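Local coordinates for protein extracellular invertase (Aspergillus kawachii, PDB 5XH8) that probably hydrolyses sucrose and transfers its fructosyl unit to other sugars, building fructooligosaccharides such as 1-kestose, as a family 32 beta-fructofuranosidase, at residues Y120-P128 with E273-T284. Sequence-based numbering, arbitrary orientation.
Sequences YLPIHWSIP and EGSDLPVVPQLT
Glu273 meets the indole of Trp125 where segments from two different sheets of the family 32 beta-propeller come together, with the sheet of 166-227 between them in chain order. Residues 120-128 lie in the loop between strands 112-118 and 134-140; residues 273-284 take in the end of strand 265-274 and the loop after it. The Glu273 carboxylate stands nearly perpendicular to the indole (87°), with OE1 at the ring edge 3.5 Å from Trp125 CD1. The other oxygen, OE2, accepts from a water, itself the acceptor for Trp125 N, and from Asn246; an acid suits these donors, although Glu248 brings a like charge close. The far end of the indole is packed by small groups: Ser275 CB lies at its edge, and Val279 CG1, one methyl of the branched side chain, lies 3.5 Å from Trp125 CH2 and also touches Ser126 CB. Phe245 stacks on the same indole.

Beyond Val279 the chain makes a type II turn from Val280 to Leu283. Gln282 N in this turn donates to Ser126 OG (2.8 Å), a hydroxyl that also pairs with His124 ND1; serine fits because one small oxygen serves both. Gln282 CA lies over one face of the imidazole in a CH-pi contact, 3.8 Å from its centroid. Its extended side chain reaches Ile127 and Pro122, with OE1 held by a water.

Threonine suits position 284 because one hydroxyl can accept two N-H groups while donating to a carboxylate. With OG1 beside its own backbone N (chi1 -64°), Thr284 receives His124 NE2, tilted 20° from the imidazole plane, and Trp125 NE1 at 3.0 Å, and OG1 donates its own hydrogen bond to Glu273 OE1 (2.6 Å).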
ATOM      1  N   TYR A 120      -3.674   4.916  -8.824  1.00 20.32           N
ATOM      2  CA  TYR A 120      -3.360   4.665 -10.247  1.00 22.16           C
ATOM      3  C   TYR A 120      -4.643   4.551 -11.049  1.00 22.97           C
ATOM      4  O   TYR A 120      -5.598   3.909 -10.603  1.00 22.10           O
ATOM      5  CB  TYR A 120      -2.560   3.361 -10.453  1.00 22.06           C
ATOM      6  CG  TYR A 120      -1.216   3.420  -9.799  1.00 23.00           C
ATOM      7  CD1 TYR A 120      -0.128   4.035 -10.434  1.00 21.79           C
ATOM      8  CD2 TYR A 120      -1.032   2.911  -8.517  1.00 22.34           C
ATOM      9  CE1 TYR A 120       1.097   4.145  -9.792  1.00 23.30           C
ATOM     10  CE2 TYR A 120       0.189   3.038  -7.859  1.00 22.16           C
ATOM     11  CZ  TYR A 120       1.246   3.648  -8.492  1.00 22.57           C
ATOM     12  OH  TYR A 120       2.451   3.748  -7.843  1.00 22.84           O
ATOM     13  N   LEU A 121      -4.631   5.167 -12.226  1.00 22.73           N
ATOM     14  CA  LEU A 121      -5.712   5.093 -13.204  1.00 24.47           C
ATOM     15  C   LEU A 121      -5.054   4.773 -14.576  1.00 24.94           C
ATOM     16  O   LEU A 121      -3.884   5.054 -14.759  1.00 24.66           O
ATOM     17  CB  LEU A 121      -6.451   6.430 -13.268  1.00 25.10           C
ATOM     18  CG  LEU A 121      -7.394   6.785 -12.121  1.00 26.36           C
ATOM     19  CD1 LEU A 121      -7.948   8.197 -12.318  1.00 27.88           C
ATOM     20  CD2 LEU A 121      -8.554   5.797 -12.034  1.00 27.62           C
ATOM     21  N   PRO A 122      -5.768   4.162 -15.523  1.00 26.76           N
ATOM     22  CA  PRO A 122      -7.207   3.817 -15.424  1.00 25.73           C
ATOM     23  C   PRO A 122      -7.475   2.522 -14.673  1.00 24.42           C
ATOM     24  O   PRO A 122      -6.584   1.715 -14.493  1.00 22.61           O
ATOM     25  CB  PRO A 122      -7.613   3.643 -16.895  1.00 26.53           C
ATOM     26  CG  PRO A 122      -6.376   3.154 -17.556  1.00 26.44           C
ATOM     27  CD  PRO A 122      -5.222   3.872 -16.865  1.00 27.15           C
ATOM     28  N   ILE A 123      -8.724   2.325 -14.270  1.00 23.41           N
ATOM     29  CA  ILE A 123      -9.154   1.105 -13.621  1.00 23.55           C
ATOM     30  C   ILE A 123     -10.428   0.683 -14.340  1.00 25.02           C
ATOM     31  O   ILE A 123     -11.396   1.462 -14.409  1.00 23.75           O
ATOM     32  CB  ILE A 123      -9.478   1.351 -12.117  1.00 23.98           C
ATOM     33  CG1 ILE A 123      -8.260   1.922 -11.355  1.00 22.77           C
ATOM     34  CG2 ILE A 123     -10.009   0.085 -11.461  1.00 24.37           C
ATOM     35  CD1 ILE A 123      -8.662   2.596 -10.061  1.00 23.24           C
ATOM     36  N   HIS A 124     -10.436  -0.537 -14.871  1.00 24.25           N
ATOM     37  CA  HIS A 124     -11.649  -1.087 -15.495  1.00 24.74           C
ATOM     38  C   HIS A 124     -11.588  -2.609 -15.583  1.00 23.24           C
ATOM     39  O   HIS A 124     -10.531  -3.173 -15.782  1.00 24.16           O
ATOM     40  CB  HIS A 124     -11.891  -0.475 -16.881  1.00 24.79           C
ATOM     41  CG  HIS A 124     -13.295  -0.626 -17.363  1.00 25.84           C
ATOM     42  ND1 HIS A 124     -13.656  -1.558 -18.312  1.00 25.57           N
ATOM     43  CD2 HIS A 124     -14.436   0.009 -17.005  1.00 27.13           C
ATOM     44  CE1 HIS A 124     -14.953  -1.473 -18.541  1.00 27.56           C
ATOM     45  NE2 HIS A 124     -15.453  -0.534 -17.758  1.00 27.63           N
ATOM     46  N   TRP A 125     -12.735  -3.252 -15.433  1.00 23.45           N
ATOM     47  CA  TRP A 125     -12.824  -4.704 -15.480  1.00 25.57           C
ATOM     48  C   TRP A 125     -12.281  -5.320 -16.781  1.00 25.39           C
ATOM     49  O   TRP A 125     -11.770  -6.430 -16.757  1.00 25.50           O
ATOM     50  CB  TRP A 125     -14.272  -5.189 -15.217  1.00 26.63           C
ATOM     51  CG  TRP A 125     -15.270  -4.761 -16.246  1.00 27.14           C
ATOM     52  CD1 TRP A 125     -16.120  -3.699 -16.163  1.00 28.34           C
ATOM     53  CD2 TRP A 125     -15.546  -5.391 -17.495  1.00 28.78           C
ATOM     54  NE1 TRP A 125     -16.890  -3.608 -17.284  1.00 26.50           N
ATOM     55  CE2 TRP A 125     -16.562  -4.631 -18.128  1.00 29.18           C
ATOM     56  CE3 TRP A 125     -15.018  -6.505 -18.163  1.00 30.66           C
ATOM     57  CZ2 TRP A 125     -17.063  -4.954 -19.397  1.00 29.15           C
ATOM     58  CZ3 TRP A 125     -15.524  -6.828 -19.430  1.00 29.88           C
ATOM     59  CH2 TRP A 125     -16.527  -6.045 -20.031  1.00 29.58           C
ATOM     60  N   SER A 126     -12.399  -4.578 -17.882  1.00 26.13           N
ATOM     61  CA  SER A 126     -12.024  -5.042 -19.214  1.00 27.85           C
ATOM     62  C   SER A 126     -10.543  -4.972 -19.543  1.00 28.64           C
ATOM     63  O   SER A 126     -10.164  -5.443 -20.591  1.00 26.10           O
ATOM     64  CB  SER A 126     -12.773  -4.240 -20.279  1.00 27.38           C
ATOM     65  OG  SER A 126     -12.357  -2.886 -20.320  1.00 26.07           O
ATOM     66  N   ILE A 127      -9.730  -4.346 -18.688  1.00 28.93           N
ATOM     67  CA  ILE A 127      -8.288  -4.179 -18.963  1.00 28.02           C
ATOM     68  C   ILE A 127      -7.466  -4.787 -17.849  1.00 27.80           C
ATOM     69  O   ILE A 127      -8.012  -5.085 -16.773  1.00 28.05           O
ATOM     70  CB  ILE A 127      -7.905  -2.701 -19.159  1.00 29.26           C
ATOM     71  CG1 ILE A 127      -8.223  -1.854 -17.899  1.00 30.08           C
ATOM     72  CG2 ILE A 127      -8.575  -2.156 -20.406  1.00 29.18           C
ATOM     73  CD1 ILE A 127      -7.684  -0.432 -17.957  1.00 28.47           C
ATOM     74  N   PRO A 128      -6.149  -4.973 -18.077  1.00 27.52           N
ATOM     75  CA  PRO A 128      -5.357  -5.513 -16.963  1.00 27.19           C
ATOM     76  C   PRO A 128      -5.377  -4.581 -15.743  1.00 26.85           C
ATOM     77  O   PRO A 128      -5.427  -3.354 -15.893  1.00 24.94           O
ATOM     78  CB  PRO A 128      -3.940  -5.655 -17.560  1.00 28.11           C
ATOM     79  CG  PRO A 128      -4.189  -5.809 -19.052  1.00 28.85           C
ATOM     80  CD  PRO A 128      -5.379  -4.930 -19.340  1.00 28.17           C
ATOM     81  N   GLU A 273     -21.671  -4.582 -14.073  1.00 25.04           N
ATOM     82  CA  GLU A 273     -21.103  -3.977 -15.264  1.00 25.42           C
ATOM     83  C   GLU A 273     -21.166  -4.987 -16.412  1.00 27.75           C
ATOM     84  O   GLU A 273     -20.444  -5.993 -16.405  1.00 28.36           O
ATOM     85  CB  GLU A 273     -19.656  -3.542 -15.027  1.00 23.52           C
ATOM     86  CG  GLU A 273     -19.489  -2.501 -13.931  1.00 24.27           C
ATOM     87  CD  GLU A 273     -18.141  -1.813 -14.018  1.00 23.98           C
ATOM     88  OE1 GLU A 273     -17.949  -1.014 -14.969  1.00 21.47           O
ATOM     89  OE2 GLU A 273     -17.275  -2.122 -13.172  1.00 22.61           O
ATOM     90  N   GLY A 274     -22.038  -4.694 -17.379  1.00 30.27           N
ATOM     91  CA  GLY A 274     -22.276  -5.543 -18.541  1.00 31.42           C
ATOM     92  C   GLY A 274     -21.693  -5.030 -19.837  1.00 31.99           C
ATOM     93  O   GLY A 274     -21.237  -3.873 -19.952  1.00 31.29           O
ATOM     94  N   SER A 275     -21.715  -5.919 -20.823  1.00 31.41           N
ATOM     95  CA  SER A 275     -21.120  -5.667 -22.123  1.00 35.47           C
ATOM     96  C   SER A 275     -21.751  -6.594 -23.141  1.00 39.50           C
ATOM     97  O   SER A 275     -22.128  -7.698 -22.786  1.00 37.93           O
ATOM     98  CB  SER A 275     -19.635  -5.981 -22.055  1.00 36.37           C
ATOM     99  OG  SER A 275     -18.962  -5.600 -23.243  1.00 39.36           O
ATOM    100  N   ASP A 276     -21.844  -6.150 -24.390  1.00 48.11           N
ATOM    101  CA  ASP A 276     -21.972  -7.075 -25.530  1.00 52.85           C
ATOM    102  C   ASP A 276     -20.627  -7.705 -25.798  1.00 52.44           C
ATOM    103  O   ASP A 276     -19.600  -7.199 -25.346  1.00 49.68           O
ATOM    104  CB  ASP A 276     -22.397  -6.346 -26.784  1.00 56.99           C
ATOM    105  CG  ASP A 276     -23.680  -5.625 -26.598  1.00 62.99           C
ATOM    106  OD1 ASP A 276     -24.673  -6.288 -26.204  1.00 62.20           O
ATOM    107  OD2 ASP A 276     -23.677  -4.393 -26.809  1.00 69.03           O
ATOM    108  N   LEU A 277     -20.639  -8.820 -26.520  1.00 54.17           N
ATOM    109  CA  LEU A 277     -19.411  -9.438 -27.020  1.00 55.69           C
ATOM    110  C   LEU A 277     -19.227  -9.015 -28.486  1.00 54.81           C
ATOM    111  O   LEU A 277     -20.222  -8.861 -29.192  1.00 58.30           O
ATOM    112  CB  LEU A 277     -19.483 -10.958 -26.891  1.00 56.70           C
ATOM    113  CG  LEU A 277     -19.622 -11.485 -25.461  1.00 57.57           C
ATOM    114  CD1 LEU A 277     -19.761 -12.999 -25.473  1.00 59.09           C
ATOM    115  CD2 LEU A 277     -18.445 -11.058 -24.590  1.00 57.80           C
ATOM    116  N   PRO A 278     -18.001  -8.754 -28.947  1.00 55.31           N
ATOM    117  CA  PRO A 278     -16.811  -8.678 -28.122  1.00 55.76           C
ATOM    118  C   PRO A 278     -16.828  -7.444 -27.205  1.00 50.92           C
ATOM    119  O   PRO A 278     -17.516  -6.457 -27.483  1.00 47.07           O
ATOM    120  CB  PRO A 278     -15.718  -8.494 -29.158  1.00 55.55           C
ATOM    121  CG  PRO A 278     -16.372  -7.554 -30.137  1.00 58.99           C
ATOM    122  CD  PRO A 278     -17.841  -7.921 -30.160  1.00 57.66           C
ATOM    123  N   VAL A 279     -16.039  -7.519 -26.145  1.00 47.60           N
ATOM    124  CA  VAL A 279     -15.915  -6.430 -25.180  1.00 45.19           C
ATOM    125  C   VAL A 279     -15.217  -5.252 -25.839  1.00 43.10           C
ATOM    126  O   VAL A 279     -14.243  -5.436 -26.552  1.00 46.29           O
ATOM    127  CB  VAL A 279     -15.097  -6.885 -23.967  1.00 41.71           C
ATOM    128  CG1 VAL A 279     -14.789  -5.704 -23.040  1.00 42.98           C
ATOM    129  CG2 VAL A 279     -15.838  -8.008 -23.240  1.00 41.39           C
ATOM    130  N   VAL A 280     -15.717  -4.046 -25.603  1.00 40.16           N
ATOM    131  CA  VAL A 280     -15.035  -2.827 -26.049  1.00 40.47           C
ATOM    132  C   VAL A 280     -14.145  -2.300 -24.904  1.00 38.53           C
ATOM    133  O   VAL A 280     -14.652  -2.079 -23.800  1.00 38.16           O
ATOM    134  CB  VAL A 280     -16.044  -1.759 -26.496  1.00 41.03           C
ATOM    135  CG1 VAL A 280     -15.332  -0.484 -26.932  1.00 39.70           C
ATOM    136  CG2 VAL A 280     -16.922  -2.317 -27.620  1.00 44.59           C
ATOM    137  N   PRO A 281     -12.828  -2.104 -25.156  1.00 37.21           N
ATOM    138  CA  PRO A 281     -11.937  -1.769 -24.051  1.00 35.75           C
ATOM    139  C   PRO A 281     -12.395  -0.526 -23.293  1.00 32.90           C
ATOM    140  O   PRO A 281     -12.726   0.492 -23.914  1.00 29.95           O
ATOM    141  CB  PRO A 281     -10.583  -1.533 -24.738  1.00 36.57           C
ATOM    142  CG  PRO A 281     -10.637  -2.385 -25.966  1.00 37.53           C
ATOM    143  CD  PRO A 281     -12.071  -2.324 -26.413  1.00 39.17           C
ATOM    144  N   GLN A 282     -12.437  -0.655 -21.965  1.00 30.31           N
ATOM    145  CA  GLN A 282     -12.844   0.396 -21.036  1.00 31.09           C
ATOM    146  C   GLN A 282     -14.292   0.859 -21.138  1.00 29.86           C
ATOM    147  O   GLN A 282     -14.616   1.918 -20.620  1.00 30.47           O
ATOM    148  CB  GLN A 282     -11.889   1.605 -21.090  1.00 29.63           C
ATOM    149  CG  GLN A 282     -10.489   1.235 -20.656  1.00 30.00           C
ATOM    150  CD  GLN A 282      -9.581   2.443 -20.483  1.00 30.57           C
ATOM    151  OE1 GLN A 282      -9.839   3.311 -19.678  1.00 32.23           O
ATOM    152  NE2 GLN A 282      -8.514   2.475 -21.219  1.00 33.50           N
ATOM    153  N   LEU A 283     -15.164   0.057 -21.745  1.00 29.82           N
ATOM    154  CA  LEU A 283     -16.575   0.421 -21.856  1.00 31.29           C
ATOM    155  C   LEU A 283     -17.441  -0.570 -21.145  1.00 29.94           C
ATOM    156  O   LEU A 283     -17.390  -1.773 -21.432  1.00 28.47           O
ATOM    157  CB  LEU A 283     -17.041   0.488 -23.316  1.00 33.90           C
ATOM    158  CG  LEU A 283     -18.524   0.885 -23.532  1.00 35.78           C
ATOM    159  CD1 LEU A 283     -18.750   2.315 -23.067  1.00 37.45           C
ATOM    160  CD2 LEU A 283     -18.949   0.736 -24.991  1.00 38.20           C
ATOM    161  N   THR A 284     -18.245  -0.047 -20.218  1.00 27.44           N
ATOM    162  CA  THR A 284     -19.360  -0.772 -19.648  1.00 28.08           C
ATOM    163  C   THR A 284     -20.614  -0.296 -20.362  1.00 28.18           C
ATOM    164  O   THR A 284     -20.962   0.877 -20.250  1.00 27.34           O
ATOM    165  CB  THR A 284     -19.484  -0.510 -18.141  1.00 26.63           C
ATOM    166  OG1 THR A 284     -18.317  -1.028 -17.499  1.00 27.09           O
ATOM    167  CG2 THR A 284     -20.734  -1.200 -17.590  1.00 26.74           C
TER
HETATM  168  O   HOH W   1     -11.366   3.160 -17.393  1.00 36.23           O
HETATM  169  O   HOH W   2     -14.860  -1.603 -13.806  1.00 20.76           O